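Local coordinates for protein cyclopropane mycolic acid synthase 3 (PDB 1L1E) that probably converts a double bond of alpha mycolic acids into a cyclopropane ring at the proximal position, using S-adenosyl-L-methionine as the methylene donor, at residues A[91-96]-A[117-122]; A[128-133]-A[155-160]; A[165-170]-A[278-283]; A[222-227]-A[282-287]. All coordinates share one frame; numbering follows the deposited sequence.

Interaction 1: A[91-96]-A[117-122]; sequences VGLTLS and RVLLEG. With SAH (S-adenosyl-L-homocysteine), chain D.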
loop_
_atom_site.group_PDB
_atom_site.type_symbol
_atom_site.label_atom_id
_atom_site.label_comp_id
_atom_site.label_asym_id
_atom_site.label_seq_id
_atom_site.Cartn_x
_atom_site.Cartn_y
_atom_site.Cartn_z
ATOM N N VAL A 91 4.686 11.547 10.416
ATOM C CA VAL A 91 3.317 12.047 10.393
ATOM C C VAL A 91 2.597 11.112 9.425
ATOM O O VAL A 91 3.097 10.839 8.331
ATOM C CB VAL A 91 3.216 13.493 9.849
ATOM C CG1 VAL A 91 1.757 13.930 9.809
ATOM C CG2 VAL A 91 4.008 14.447 10.722
ATOM N N GLY A 92 1.442 10.607 9.829
ATOM C CA GLY A 92 0.715 9.713 8.957
ATOM C C GLY A 92 -0.738 10.101 8.792
ATOM O O GLY A 92 -1.393 10.532 9.745
ATOM N N LEU A 93 -1.241 9.953 7.573
ATOM C CA LEU A 93 -2.633 10.259 7.291
ATOM C C LEU A 93 -3.337 8.962 6.971
ATOM O O LEU A 93 -2.759 8.074 6.330
ATOM C CB LEU A 93 -2.751 11.195 6.092
ATOM C CG LEU A 93 -1.745 12.334 6.079
ATOM C CD1 LEU A 93 -1.900 13.157 4.805
ATOM C CD2 LEU A 93 -1.951 13.178 7.320
ATOM N N THR A 94 -4.576 8.857 7.440
ATOM C CA THR A 94 -5.420 7.699 7.200
ATOM C C THR A 94 -6.879 8.152 7.225
ATOM O O THR A 94 -7.199 9.180 7.833
ATOM C CB THR A 94 -5.231 6.610 8.285
ATOM O OG1 THR A 94 -6.271 5.634 8.153
ATOM C CG2 THR A 94 -5.287 7.222 9.699
ATOM N N LEU A 95 -7.741 7.393 6.550
ATOM C CA LEU A 95 -9.180 7.657 6.504
ATOM C C LEU A 95 -9.892 6.690 7.442
ATOM O O LEU A 95 -11.115 6.718 7.566
ATOM C CB LEU A 95 -9.726 7.445 5.084
ATOM C CG LEU A 95 -9.252 8.363 3.958
ATOM C CD1 LEU A 95 -9.978 8.009 2.657
ATOM C CD2 LEU A 95 -9.541 9.806 4.330
ATOM N N SER A 96 -9.118 5.837 8.108
ATOM C CA SER A 96 -9.682 4.837 9.000
ATOM C C SER A 96 -9.660 5.188 10.477
ATOM O O SER A 96 -8.602 5.400 11.066
ATOM C CB SER A 96 -8.968 3.492 8.806
ATOM O OG SER A 96 -9.296 2.617 9.874
ATOM N N ARG A 117 3.085 12.011 14.739
ATOM C CA ARG A 117 1.709 12.449 14.586
ATOM C C ARG A 117 0.908 11.613 13.602
ATOM O O ARG A 117 1.417 11.196 12.565
ATOM C CB ARG A 117 1.658 13.901 14.119
ATOM C CG ARG A 117 1.566 14.952 15.211
ATOM C CD ARG A 117 0.971 16.233 14.609
ATOM N NE ARG A 117 1.709 16.629 13.415
ATOM C CZ ARG A 117 1.214 17.355 12.414
ATOM N NH1 ARG A 117 -0.043 17.781 12.437
ATOM N NH2 ARG A 117 1.986 17.645 11.379
ATOM N N VAL A 118 -0.354 11.373 13.941
ATOM C CA VAL A 118 -1.258 10.620 13.082
ATOM C C VAL A 118 -2.500 11.488 12.940
ATOM O O VAL A 118 -2.972 12.063 13.920
ATOM C CB VAL A 118 -1.630 9.242 13.688
ATOM C CG1 VAL A 118 -2.423 9.414 14.960
ATOM C CG2 VAL A 118 -2.415 8.429 12.672
ATOM N N LEU A 119 -3.020 11.599 11.722
ATOM C CA LEU A 119 -4.188 12.434 11.487
ATOM C C LEU A 119 -5.268 11.719 10.675
ATOM O O LEU A 119 -4.990 11.105 9.642
ATOM C CB LEU A 119 -3.771 13.716 10.756
ATOM C CG LEU A 119 -2.622 14.554 11.332
ATOM C CD1 LEU A 119 -2.035 15.435 10.239
ATOM C CD2 LEU A 119 -3.115 15.397 12.503
ATOM N N LEU A 120 -6.501 11.798 11.161
ATOM C CA LEU A 120 -7.630 11.192 10.478
ATOM C C LEU A 120 -8.112 12.181 9.410
ATOM O O LEU A 120 -9.052 12.947 9.643
ATOM C CB LEU A 120 -8.757 10.912 11.472
ATOM C CG LEU A 120 -10.005 10.302 10.847
ATOM C CD1 LEU A 120 -9.730 8.852 10.468
ATOM C CD2 LEU A 120 -11.157 10.391 11.829
ATOM N N GLU A 121 -7.462 12.171 8.251
ATOM C CA GLU A 121 -7.832 13.076 7.164
ATOM C C GLU A 121 -7.143 12.633 5.877
ATOM O O GLU A 121 -6.114 11.962 5.925
ATOM C CB GLU A 121 -7.401 14.510 7.501
ATOM C CG GLU A 121 -5.903 14.747 7.320
ATOM C CD GLU A 121 -5.451 16.118 7.784
ATOM O OE1 GLU A 121 -4.312 16.504 7.447
ATOM O OE2 GLU A 121 -6.226 16.804 8.487
ATOM N N GLY A 122 -7.691 13.040 4.735
ATOM C CA GLY A 122 -7.101 12.667 3.457
ATOM C C GLY A 122 -5.920 13.543 3.080
ATOM O O GLY A 122 -5.707 14.589 3.684
HETATM N N SAH D . 0.153 1.711 3.914
HETATM C CA SAH D . -0.403 0.743 4.861
HETATM C CB SAH D . -1.932 0.618 4.680
HETATM C CG SAH D . -2.427 0.247 3.279
HETATM S SD SAH D . -4.217 0.117 3.156
HETATM C C SAH D . 0.245 -0.638 4.670
HETATM O O SAH D . 1.124 -0.753 3.810
HETATM O OXT SAH D . -0.155 -1.587 5.360
HETATM C "C5'" SAH D . -4.639 1.751 2.459
HETATM C "C4'" SAH D . -4.419 2.936 3.407
HETATM O "O4'" SAH D . -4.508 4.218 2.721
HETATM C "C3'" SAH D . -5.452 3.016 4.529
HETATM O "O3'" SAH D . -4.768 3.470 5.719
HETATM C "C2'" SAH D . -6.434 4.040 4.029
HETATM O "O2'" SAH D . -7.242 4.569 5.084
HETATM C "C1'" SAH D . -5.507 5.030 3.390
HETATM N N9 SAH D . -6.154 5.953 2.431
HETATM C C8 SAH D . -6.986 5.712 1.385
HETATM N N7 SAH D . -7.394 6.732 0.705
HETATM C C5 SAH D . -6.774 7.793 1.354
HETATM C C6 SAH D . -6.771 9.211 1.146
HETATM N N6 SAH D . -7.456 9.805 0.156
HETATM N N1 SAH D . -6.022 9.988 2.009
HETATM C C2 SAH D . -5.324 9.395 3.009
HETATM N N3 SAH D . -5.251 8.080 3.298
HETATM C C4 SAH D . -6.008 7.328 2.424
#
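Leu-93 and Leu-119 lie side by side on one face of two parallel strands, with Leu-93 CD2 3.7 Å from Leu-119 CD1. Val-91 and Arg-117 pair in the same way farther back on that face. Three backbone bonds join the strands. The shorter two, both 2.8 Å, run from Gly-92 N to Arg-117 O and from Leu-119 N to Gly-92 O. The third, from Thr-94 N to Leu-119 O, is longer.

Leu-95 turns to the bound S-adenosyl-L-homocysteine. Its CB lies 3.8 Å from O2' of the ligand. CG, set anti to the carbonyl carbon (chi1 -65°), meets C5 and C4 of the adenine. Leu-95 CD1 comes to 3.5 Å from C5 and N7 of the adenine. Leu-95 CD2 takes the other branch and reaches Gly-122 N at 3.7 Å. The side chain thus bridges the purine and the second segment. Leu-95 N also donates to O2' of the ligand at 3.2 Å, with an N-H...O angle of 162°. Thr-94 OG1 makes a weaker bond to the same hydroxyl and accepts from Ser-96 N, which forms an ST turn. Ser-96 caps helix 97-109 through Gln-99 N.

On the leucine face, Arg-117 runs past Val-91, whose CG1 lies over one face of the guanidinium. The charge itself is paired with Glu-128. The contact joins the two strands, 89-94 and 116-120, of a beta-alpha-beta unit in a Rossmann-like methyltransferase. The chemistry is divided: backbone bonds pair the strands, leucine branches pack on one face and against the adenine, and one N-H and, weakly, one hydroxyl hold the ribose O2'.

Interaction 2: A[128-133]-A[155-160]; sequences EPVDRI and HRTLPA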
loop_
_atom_site.group_PDB
_atom_site.type_symbol
_atom_site.label_atom_id
_atom_site.label_comp_id
_atom_site.label_asym_id
_atom_site.label_seq_id
_atom_site.Cartn_x
_atom_site.Cartn_y
_atom_site.Cartn_z
ATOM N N GLU A 128 1.655 20.695 4.920
ATOM C CA GLU A 128 2.805 21.048 5.744
ATOM C C GLU A 128 4.081 20.584 5.069
ATOM O O GLU A 128 4.101 19.539 4.421
ATOM C CB GLU A 128 2.715 20.375 7.109
ATOM C CG GLU A 128 1.525 20.775 7.941
ATOM C CD GLU A 128 1.376 19.885 9.147
ATOM O OE1 GLU A 128 2.419 19.504 9.721
ATOM O OE2 GLU A 128 0.224 19.572 9.524
ATOM N N PRO A 129 5.163 21.360 5.205
ATOM C CA PRO A 129 6.443 20.995 4.594
ATOM C C PRO A 129 7.065 19.765 5.271
ATOM O O PRO A 129 7.262 19.753 6.481
ATOM C CB PRO A 129 7.297 22.247 4.809
ATOM C CG PRO A 129 6.284 23.354 4.869
ATOM C CD PRO A 129 5.196 22.746 5.706
ATOM N N VAL A 130 7.352 18.730 4.491
ATOM C CA VAL A 130 7.998 17.527 5.018
ATOM C C VAL A 130 9.200 17.240 4.126
ATOM O O VAL A 130 9.281 17.754 3.008
ATOM C CB VAL A 130 7.058 16.301 5.026
ATOM C CG1 VAL A 130 5.855 16.582 5.910
ATOM C CG2 VAL A 130 6.634 15.943 3.607
ATOM N N ASP A 131 10.128 16.420 4.607
ATOM C CA ASP A 131 11.329 16.114 3.838
ATOM C C ASP A 131 11.166 15.018 2.796
ATOM O O ASP A 131 11.745 15.098 1.705
ATOM C CB ASP A 131 12.475 15.723 4.776
ATOM C CG ASP A 131 12.923 16.865 5.659
ATOM O OD1 ASP A 131 13.324 17.917 5.112
ATOM O OD2 ASP A 131 12.876 16.703 6.899
ATOM N N ARG A 132 10.384 14.000 3.137
ATOM C CA ARG A 132 10.178 12.855 2.262
ATOM C C ARG A 132 8.764 12.334 2.437
ATOM O O ARG A 132 8.091 12.664 3.416
ATOM C CB ARG A 132 11.174 11.740 2.622
ATOM C CG ARG A 132 12.646 12.151 2.590
ATOM C CD ARG A 132 13.112 12.422 1.174
ATOM N NE ARG A 132 14.568 12.529 1.068
ATOM C CZ ARG A 132 15.267 13.649 1.245
ATOM N NH1 ARG A 132 14.657 14.790 1.539
ATOM N NH2 ARG A 132 16.585 13.631 1.124
ATOM N N ILE A 133 8.329 11.501 1.493
ATOM C CA ILE A 133 6.985 10.935 1.529
ATOM C C ILE A 133 7.005 9.477 1.106
ATOM O O ILE A 133 7.788 9.077 0.238
ATOM C CB ILE A 133 6.038 11.691 0.572
ATOM C CG1 ILE A 133 5.853 13.130 1.037
ATOM C CG2 ILE A 133 4.671 10.989 0.500
ATOM C CD1 ILE A 133 5.081 13.983 0.022
ATOM N N HIS A 155 3.977 17.119 -4.505
ATOM C CA HIS A 155 5.107 17.830 -5.086
ATOM C C HIS A 155 5.364 19.178 -4.386
ATOM O O HIS A 155 6.510 19.587 -4.198
ATOM C CB HIS A 155 4.853 18.082 -6.576
ATOM C CG HIS A 155 5.988 18.761 -7.275
ATOM N ND1 HIS A 155 7.070 18.073 -7.781
ATOM C CD2 HIS A 155 6.229 20.072 -7.519
ATOM C CE1 HIS A 155 7.930 18.930 -8.306
ATOM N NE2 HIS A 155 7.444 20.150 -8.158
ATOM N N ARG A 156 4.297 19.865 -3.999
ATOM C CA ARG A 156 4.433 21.166 -3.352
ATOM C C ARG A 156 4.805 21.109 -1.863
ATOM O O ARG A 156 5.201 22.109 -1.276
ATOM C CB ARG A 156 3.146 21.969 -3.572
ATOM C CG ARG A 156 2.918 22.318 -5.061
ATOM C CD ARG A 156 1.582 23.016 -5.333
ATOM N NE ARG A 156 1.471 23.466 -6.727
ATOM C CZ ARG A 156 0.417 24.106 -7.228
ATOM N NH1 ARG A 156 -0.628 24.377 -6.453
ATOM N NH2 ARG A 156 0.404 24.484 -8.505
ATOM N N THR A 157 4.697 19.936 -1.255
ATOM C CA THR A 157 5.034 19.796 0.155
ATOM C C THR A 157 6.490 19.374 0.326
ATOM O O THR A 157 7.086 19.585 1.379
ATOM C CB THR A 157 4.137 18.754 0.837
ATOM O OG1 THR A 157 4.255 17.505 0.147
ATOM C CG2 THR A 157 2.690 19.209 0.811
ATOM N N LEU A 158 7.048 18.776 -0.721
ATOM C CA LEU A 158 8.421 18.296 -0.715
ATOM C C LEU A 158 9.423 19.401 -0.970
ATOM O O LEU A 158 9.105 20.403 -1.607
ATOM C CB LEU A 158 8.608 17.214 -1.781
ATOM C CG LEU A 158 7.875 15.895 -1.547
ATOM C CD1 LEU A 158 8.004 14.994 -2.778
ATOM C CD2 LEU A 158 8.451 15.228 -0.303
ATOM N N PRO A 159 10.657 19.226 -0.476
ATOM C CA PRO A 159 11.728 20.207 -0.650
ATOM C C PRO A 159 12.445 19.991 -1.981
ATOM O O PRO A 159 12.158 19.029 -2.701
ATOM C CB PRO A 159 12.634 19.933 0.540
ATOM C CG PRO A 159 12.553 18.445 0.661
ATOM C CD PRO A 159 11.066 18.169 0.469
ATOM N N ALA A 160 13.374 20.889 -2.300
ATOM C CA ALA A 160 14.144 20.804 -3.538
ATOM C C ALA A 160 14.705 19.404 -3.772
ATOM O O ALA A 160 14.624 18.882 -4.886
ATOM C CB ALA A 160 15.276 21.811 -3.510
#
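Ile-133 CD1 touches both Thr-157 and Leu-158, and CG1 also meets Leu-158. CG1 of Ile-133 stands anti to the carbonyl carbon (chi1 -65°), and the chain then extends, which carries CD1 to where the backbone leaves the helix region. There Ile-133 CD1 lies 3.6 Å from Thr-157 OG1, the side chains crossing at about a right angle. Leu-158 comes in obliquely and puts CD2 3.6 Å from Ile-133 CG1.

Thr-157 holds OG1 between its backbone N and carbonyl carbon (chi1 57°). This turns the hydroxyl back to Thr-154 O, which it bonds. The ring of Pro-159 packs on two backbone oxygens, with CD 3.1 Å from Val-130 O and 3.4 Å from Asp-131 O. Arg-132 bends back so that NH1 donates to Asp-131 O from above the carbonyl plane.

Val-130 N donates to Thr-157 O at 3.2 Å, the one hydrogen bond between the segments. It ties the approach to strand 132-136 to the helix region. The rest is apolar contact of Ile-133 with Leu-158, and carbon against carbonyl and hydroxyl oxygens. Other polar groups bond outside: Glu-128 with Arg-117, Asp-131 with Thr-67 N, Arg-132 NE with Leu-60 O.

Interaction 3: A[165-170]-A[278-283]; sequences LLHTIV and TDVDQF. With CO3 (carbonate ion), chain C.
His-167 and Gln-282 cross obliquely on one face of an antiparallel strand pair, with ring and amide planes 62° apart. Gln-282 NE2 donates to His-167 ND1 at 3.2 Å. The bond is nearly straight and lies close to both planes. His-167 NE2 donates to O3 of the bound carbonate at 2.8 Å. The imidazole is thus gripped at both nitrogens, which fixes its rotation. CG of His-167 is anti to the backbone N (chi1 163°), which turns the ring so that NE2 points to the ion. The carbonate, probably from the crystallisation liquor, has Cys-35 N as a further donor. Gln-282 is itself held by Lys-59 through OE1.

Next along this face, Val-280 puts CG1 3.6 Å from His-167 NE2, and CG2 3.9 Å from Ile-169 CG1.

The other face mixes Leu-166, Val-170 and Phe-283 with Thr-168, Asp-279 and Asp-281. Val-170 and Phe-283 come from opposite directions, and Val-170 CG1 meets the ring edge at Phe-283 CE1, 4.0 Å away. Val-170 CG2 lies 3.8 Å from Asp-279 CB, the two side chains running side by side. Six backbone bonds join the strands in regular antiparallel pairs.

The contact pairs strand 163-170 with the antiparallel strand 279-286 of the class I methyltransferase sheet. Strands 132-136 and 221-227 flank the pair. Phe-273 of helix 256-274 and Tyr-232 of helix 229-245 cover Ile-169 and Val-280.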
loop_
_atom_site.group_PDB
_atom_site.type_symbol
_atom_site.label_atom_id
_atom_site.label_comp_id
_atom_site.label_asym_id
_atom_site.label_seq_id
_atom_site.Cartn_x
_atom_site.Cartn_y
_atom_site.Cartn_z
ATOM N N LEU A 165 8.105 7.840 -2.416
ATOM C CA LEU A 165 8.118 6.454 -2.851
ATOM C C LEU A 165 6.644 6.128 -2.964
ATOM O O LEU A 165 5.933 6.118 -1.964
ATOM C CB LEU A 165 8.777 5.538 -1.813
ATOM C CG LEU A 165 8.920 4.044 -2.173
ATOM C CD1 LEU A 165 7.566 3.360 -2.160
ATOM C CD2 LEU A 165 9.584 3.899 -3.551
ATOM N N LEU A 166 6.190 5.878 -4.187
ATOM C CA LEU A 166 4.799 5.565 -4.458
ATOM C C LEU A 166 4.741 4.079 -4.809
ATOM O O LEU A 166 5.297 3.664 -5.814
ATOM C CB LEU A 166 4.311 6.393 -5.656
ATOM C CG LEU A 166 2.854 6.842 -5.779
ATOM C CD1 LEU A 166 2.488 6.939 -7.266
ATOM C CD2 LEU A 166 1.930 5.892 -5.074
ATOM N N HIS A 167 4.060 3.301 -3.977
ATOM C CA HIS A 167 3.919 1.865 -4.161
ATOM C C HIS A 167 2.442 1.607 -4.440
ATOM O O HIS A 167 1.581 1.940 -3.627
ATOM C CB HIS A 167 4.414 1.167 -2.881
ATOM C CG HIS A 167 3.989 -0.259 -2.739
ATOM N ND1 HIS A 167 4.825 -1.224 -2.221
ATOM C CD2 HIS A 167 2.803 -0.870 -2.963
ATOM C CE1 HIS A 167 4.169 -2.366 -2.129
ATOM N NE2 HIS A 167 2.940 -2.179 -2.572
ATOM N N THR A 168 2.150 1.021 -5.598
ATOM C CA THR A 168 0.766 0.779 -5.982
ATOM C C THR A 168 0.609 -0.324 -7.017
ATOM O O THR A 168 1.536 -0.622 -7.767
ATOM C CB THR A 168 0.152 2.065 -6.596
ATOM O OG1 THR A 168 0.171 3.110 -5.617
ATOM C CG2 THR A 168 -1.272 1.826 -7.050
ATOM N N ILE A 169 -0.579 -0.918 -7.026
ATOM C CA ILE A 169 -0.947 -1.948 -7.974
ATOM C C ILE A 169 -1.053 -1.215 -9.309
ATOM O O ILE A 169 -1.511 -0.074 -9.359
ATOM C CB ILE A 169 -2.341 -2.562 -7.614
ATOM C CG1 ILE A 169 -2.197 -3.506 -6.417
ATOM C CG2 ILE A 169 -2.952 -3.290 -8.819
ATOM C CD1 ILE A 169 -3.529 -3.918 -5.803
ATOM N N VAL A 170 -0.607 -1.857 -10.380
ATOM C CA VAL A 170 -0.696 -1.255 -11.727
ATOM C C VAL A 170 -1.099 -2.316 -12.742
ATOM O O VAL A 170 -0.953 -3.518 -12.497
ATOM C CB VAL A 170 0.651 -0.667 -12.159
ATOM C CG1 VAL A 170 1.137 0.457 -11.242
ATOM C CG2 VAL A 170 1.770 -1.708 -12.190
ATOM N N THR A 278 -2.014 -8.462 -13.635
ATOM C CA THR A 278 -1.826 -7.233 -12.878
ATOM C C THR A 278 -0.411 -7.229 -12.299
ATOM O O THR A 278 0.245 -8.264 -12.260
ATOM C CB THR A 278 -2.879 -7.112 -11.746
ATOM O OG1 THR A 278 -2.761 -8.220 -10.848
ATOM C CG2 THR A 278 -4.277 -7.115 -12.335
ATOM N N ASP A 279 0.061 -6.067 -11.860
ATOM C CA ASP A 279 1.408 -5.955 -11.305
ATOM C C ASP A 279 1.396 -4.980 -10.123
ATOM O O ASP A 279 0.379 -4.337 -9.840
ATOM C CB ASP A 279 2.367 -5.433 -12.389
ATOM C CG ASP A 279 3.814 -5.888 -12.186
ATOM O OD1 ASP A 279 4.320 -5.856 -11.049
ATOM O OD2 ASP A 279 4.459 -6.266 -13.186
ATOM N N VAL A 280 2.525 -4.894 -9.424
ATOM C CA VAL A 280 2.677 -3.970 -8.297
ATOM C C VAL A 280 4.043 -3.322 -8.491
ATOM O O VAL A 280 5.064 -4.010 -8.548
ATOM C CB VAL A 280 2.644 -4.688 -6.937
ATOM C CG1 VAL A 280 3.049 -3.718 -5.826
ATOM C CG2 VAL A 280 1.249 -5.215 -6.662
ATOM N N ASP A 281 4.050 -1.996 -8.591
ATOM C CA ASP A 281 5.273 -1.246 -8.820
ATOM C C ASP A 281 5.574 -0.228 -7.723
ATOM O O ASP A 281 4.666 0.303 -7.076
ATOM C CB ASP A 281 5.181 -0.487 -10.146
ATOM C CG ASP A 281 5.543 -1.343 -11.366
ATOM O OD1 ASP A 281 5.722 -2.568 -11.231
ATOM O OD2 ASP A 281 5.638 -0.772 -12.473
ATOM N N GLN A 282 6.858 0.036 -7.527
ATOM C CA GLN A 282 7.294 1.031 -6.568
ATOM C C GLN A 282 7.963 2.087 -7.437
ATOM O O GLN A 282 8.958 1.807 -8.116
ATOM C CB GLN A 282 8.316 0.457 -5.572
ATOM C CG GLN A 282 7.769 -0.554 -4.547
ATOM C CD GLN A 282 8.630 -0.616 -3.276
ATOM O OE1 GLN A 282 9.830 -0.336 -3.314
ATOM N NE2 GLN A 282 8.017 -0.984 -2.152
ATOM N N PHE A 283 7.399 3.292 -7.434
ATOM C CA PHE A 283 7.941 4.390 -8.220
ATOM C C PHE A 283 8.690 5.352 -7.326
ATOM O O PHE A 283 8.153 5.827 -6.324
ATOM C CB PHE A 283 6.829 5.187 -8.915
ATOM C CG PHE A 283 5.974 4.376 -9.848
ATOM C CD1 PHE A 283 4.879 3.674 -9.372
ATOM C CD2 PHE A 283 6.243 4.354 -11.217
ATOM C CE1 PHE A 283 4.052 2.958 -10.241
ATOM C CE2 PHE A 283 5.424 3.644 -12.094
ATOM C CZ PHE A 283 4.326 2.947 -11.607
HETATM C C CO3 C . -0.461 -3.017 -2.675
HETATM O O1 CO3 C . -0.245 -1.805 -3.525
HETATM O O2 CO3 C . -1.721 -3.491 -2.464
HETATM O O3 CO3 C . 0.606 -3.642 -2.127
#

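Interaction 4: A[222-227]-A[282-287]; sequences VTAVQS and QFTLEK
Val-222 CG2 presses on Leu-285 CD2 at 3.4 Å, tighter than usual van der Waals contact. The two side chains lie side by side on one face of the antiparallel pair. Leu-285 CD2 also nestles against Val-222 CB and CA. On the same face Val-222 CG1 approaches the edge of the Phe-283 ring. Val-225 flanks this ring too, with CG1 3.9 Å from Phe-283 CE2 and CG2 4.1 Å from CD2. The ring is therefore bordered by two valines of strand 221-227.

On the opposite face Ala-224 CB packs against Thr-284, 3.7 Å from both its CB and its OG1. Thr-223 bulges toward the neighbour strand. The Thr-223 and Glu-286 side chains cross at about a right angle, and Thr-223 CG2 meets Glu-286 OE2 at 3.4 Å. The other carboxylate oxygen of Glu-286 pairs with Arg-221.

Backbone bonds are regular from Ala-224 onward: Thr-284 N donates to Ala-224 O at 2.9 Å, and Gln-226 and Gln-282 bond each other twice. Thr-223 N gives only a weak bond to Thr-284 O. Thr-223 and Ala-224 both face Thr-284, the mark of a classic beta bulge. It sits at one edge of the seven-stranded sheet of a class I methyltransferase fold.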
loop_
_atom_site.group_PDB
_atom_site.type_symbol
_atom_site.label_atom_id
_atom_site.label_comp_id
_atom_site.label_asym_id
_atom_site.label_seq_id
_atom_site.Cartn_x
_atom_site.Cartn_y
_atom_site.Cartn_z
ATOM N N VAL A 222 10.556 10.558 -12.632
ATOM C CA VAL A 222 10.493 9.173 -12.198
ATOM C C VAL A 222 11.886 8.601 -12.385
ATOM O O VAL A 222 12.255 8.197 -13.488
ATOM C CB VAL A 222 9.502 8.366 -13.048
ATOM C CG1 VAL A 222 9.475 6.921 -12.583
ATOM C CG2 VAL A 222 8.125 8.998 -12.960
ATOM N N THR A 223 12.656 8.563 -11.304
ATOM C CA THR A 223 14.032 8.075 -11.363
ATOM C C THR A 223 14.248 6.570 -11.169
ATOM O O THR A 223 15.347 6.058 -11.419
ATOM C CB THR A 223 14.912 8.826 -10.344
ATOM O OG1 THR A 223 14.359 8.671 -9.033
ATOM C CG2 THR A 223 14.971 10.318 -10.690
ATOM N N ALA A 224 13.213 5.866 -10.722
ATOM C CA ALA A 224 13.318 4.429 -10.512
ATOM C C ALA A 224 11.956 3.739 -10.449
ATOM O O ALA A 224 10.963 4.321 -9.997
ATOM C CB ALA A 224 14.107 4.145 -9.220
ATOM N N VAL A 225 11.909 2.505 -10.933
ATOM C CA VAL A 225 10.682 1.714 -10.893
ATOM C C VAL A 225 11.085 0.268 -10.626
ATOM O O VAL A 225 12.056 -0.230 -11.198
ATOM C CB VAL A 225 9.896 1.743 -12.224
ATOM C CG1 VAL A 225 8.492 1.189 -11.989
ATOM C CG2 VAL A 225 9.834 3.149 -12.775
ATOM N N GLN A 226 10.343 -0.397 -9.752
ATOM C CA GLN A 226 10.634 -1.783 -9.419
ATOM C C GLN A 226 9.333 -2.538 -9.348
ATOM O O GLN A 226 8.403 -2.093 -8.684
ATOM C CB GLN A 226 11.361 -1.874 -8.066
ATOM C CG GLN A 226 11.496 -3.305 -7.518
ATOM C CD GLN A 226 12.498 -3.385 -6.363
ATOM O OE1 GLN A 226 12.958 -2.357 -5.862
ATOM N NE2 GLN A 226 12.834 -4.608 -5.941
ATOM N N SER A 227 9.250 -3.664 -10.052
ATOM C CA SER A 227 8.034 -4.468 -10.026
ATOM C C SER A 227 8.167 -5.569 -8.976
ATOM O O SER A 227 9.247 -6.124 -8.777
ATOM C CB SER A 227 7.768 -5.087 -11.399
ATOM O OG SER A 227 8.858 -5.892 -11.797
ATOM N N GLN A 282 6.858 0.036 -7.527
ATOM C CA GLN A 282 7.294 1.031 -6.568
ATOM C C GLN A 282 7.963 2.087 -7.437
ATOM O O GLN A 282 8.958 1.807 -8.116
ATOM C CB GLN A 282 8.316 0.457 -5.572
ATOM C CG GLN A 282 7.769 -0.554 -4.547
ATOM C CD GLN A 282 8.630 -0.616 -3.276
ATOM O OE1 GLN A 282 9.830 -0.336 -3.314
ATOM N NE2 GLN A 282 8.017 -0.984 -2.152
ATOM N N PHE A 283 7.399 3.292 -7.434
ATOM C CA PHE A 283 7.941 4.390 -8.220
ATOM C C PHE A 283 8.690 5.352 -7.326
ATOM O O PHE A 283 8.153 5.827 -6.324
ATOM C CB PHE A 283 6.829 5.187 -8.915
ATOM C CG PHE A 283 5.974 4.376 -9.848
ATOM C CD1 PHE A 283 4.879 3.674 -9.372
ATOM C CD2 PHE A 283 6.243 4.354 -11.217
ATOM C CE1 PHE A 283 4.052 2.958 -10.241
ATOM C CE2 PHE A 283 5.424 3.644 -12.094
ATOM C CZ PHE A 283 4.326 2.947 -11.607
ATOM N N THR A 284 9.933 5.638 -7.678
ATOM C CA THR A 284 10.694 6.592 -6.915
ATOM C C THR A 284 10.591 7.876 -7.722
ATOM O O THR A 284 10.978 7.921 -8.893
ATOM C CB THR A 284 12.165 6.174 -6.769
ATOM O OG1 THR A 284 12.239 4.896 -6.115
ATOM C CG2 THR A 284 12.914 7.207 -5.929
ATOM N N LEU A 285 10.041 8.909 -7.103
ATOM C CA LEU A 285 9.869 10.190 -7.774
ATOM C C LEU A 285 10.640 11.302 -7.064
ATOM O O LEU A 285 10.511 11.484 -5.853
ATOM C CB LEU A 285 8.384 10.544 -7.818
ATOM C CG LEU A 285 7.441 9.397 -8.183
ATOM C CD1 LEU A 285 6.017 9.871 -8.041
ATOM C CD2 LEU A 285 7.716 8.909 -9.587
ATOM N N GLU A 286 11.442 12.039 -7.822
ATOM C CA GLU A 286 12.224 13.134 -7.258
ATOM C C GLU A 286 11.657 14.486 -7.682
ATOM O O GLU A 286 11.324 14.688 -8.849
ATOM C CB GLU A 286 13.680 13.031 -7.702
ATOM C CG GLU A 286 14.441 11.889 -7.049
ATOM C CD GLU A 286 15.918 11.929 -7.371
ATOM O OE1 GLU A 286 16.506 13.021 -7.266
ATOM O OE2 GLU A 286 16.490 10.877 -7.722
ATOM N N LYS A 287 11.544 15.407 -6.730
ATOM C CA LYS A 287 11.013 16.737 -7.021
ATOM C C LYS A 287 11.973 17.481 -7.939
ATOM O O LYS A 287 13.153 17.139 -8.017
ATOM C CB LYS A 287 10.813 17.525 -5.722
ATOM C CG LYS A 287 10.315 18.951 -5.930
ATOM C CD LYS A 287 9.735 19.545 -4.652
ATOM C CE LYS A 287 9.161 20.932 -4.916
ATOM N NZ LYS A 287 8.301 21.445 -3.811
#

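How the interactions relate
All four contacts serve one seven-stranded sheet. Interaction 3 is the buried one, while interactions 1, 2 and 4 are partly buried. Interactions 3 and 4 share Gln-282 and Phe-283 and use opposite edges of strand 279-286. Interactions 1 and 2 belong to successive beta-alpha-beta units and meet through the Arg-117 to Glu-128 salt bridge. Interaction 2 reaches interaction 3 by a probable hydrogen bond from Leu-165 N to Ile-133 O, and interaction 4 by probable hydrogen bonds of Lys-287 NZ to His-155 O and Leu-158 O. Interactions 1 and 3 meet ligands, the adenosine part of S-adenosyl-L-homocysteine and a carbonate. Interaction 2 joins a helix region to a strand, and interaction 4 pairs strands around a bulge.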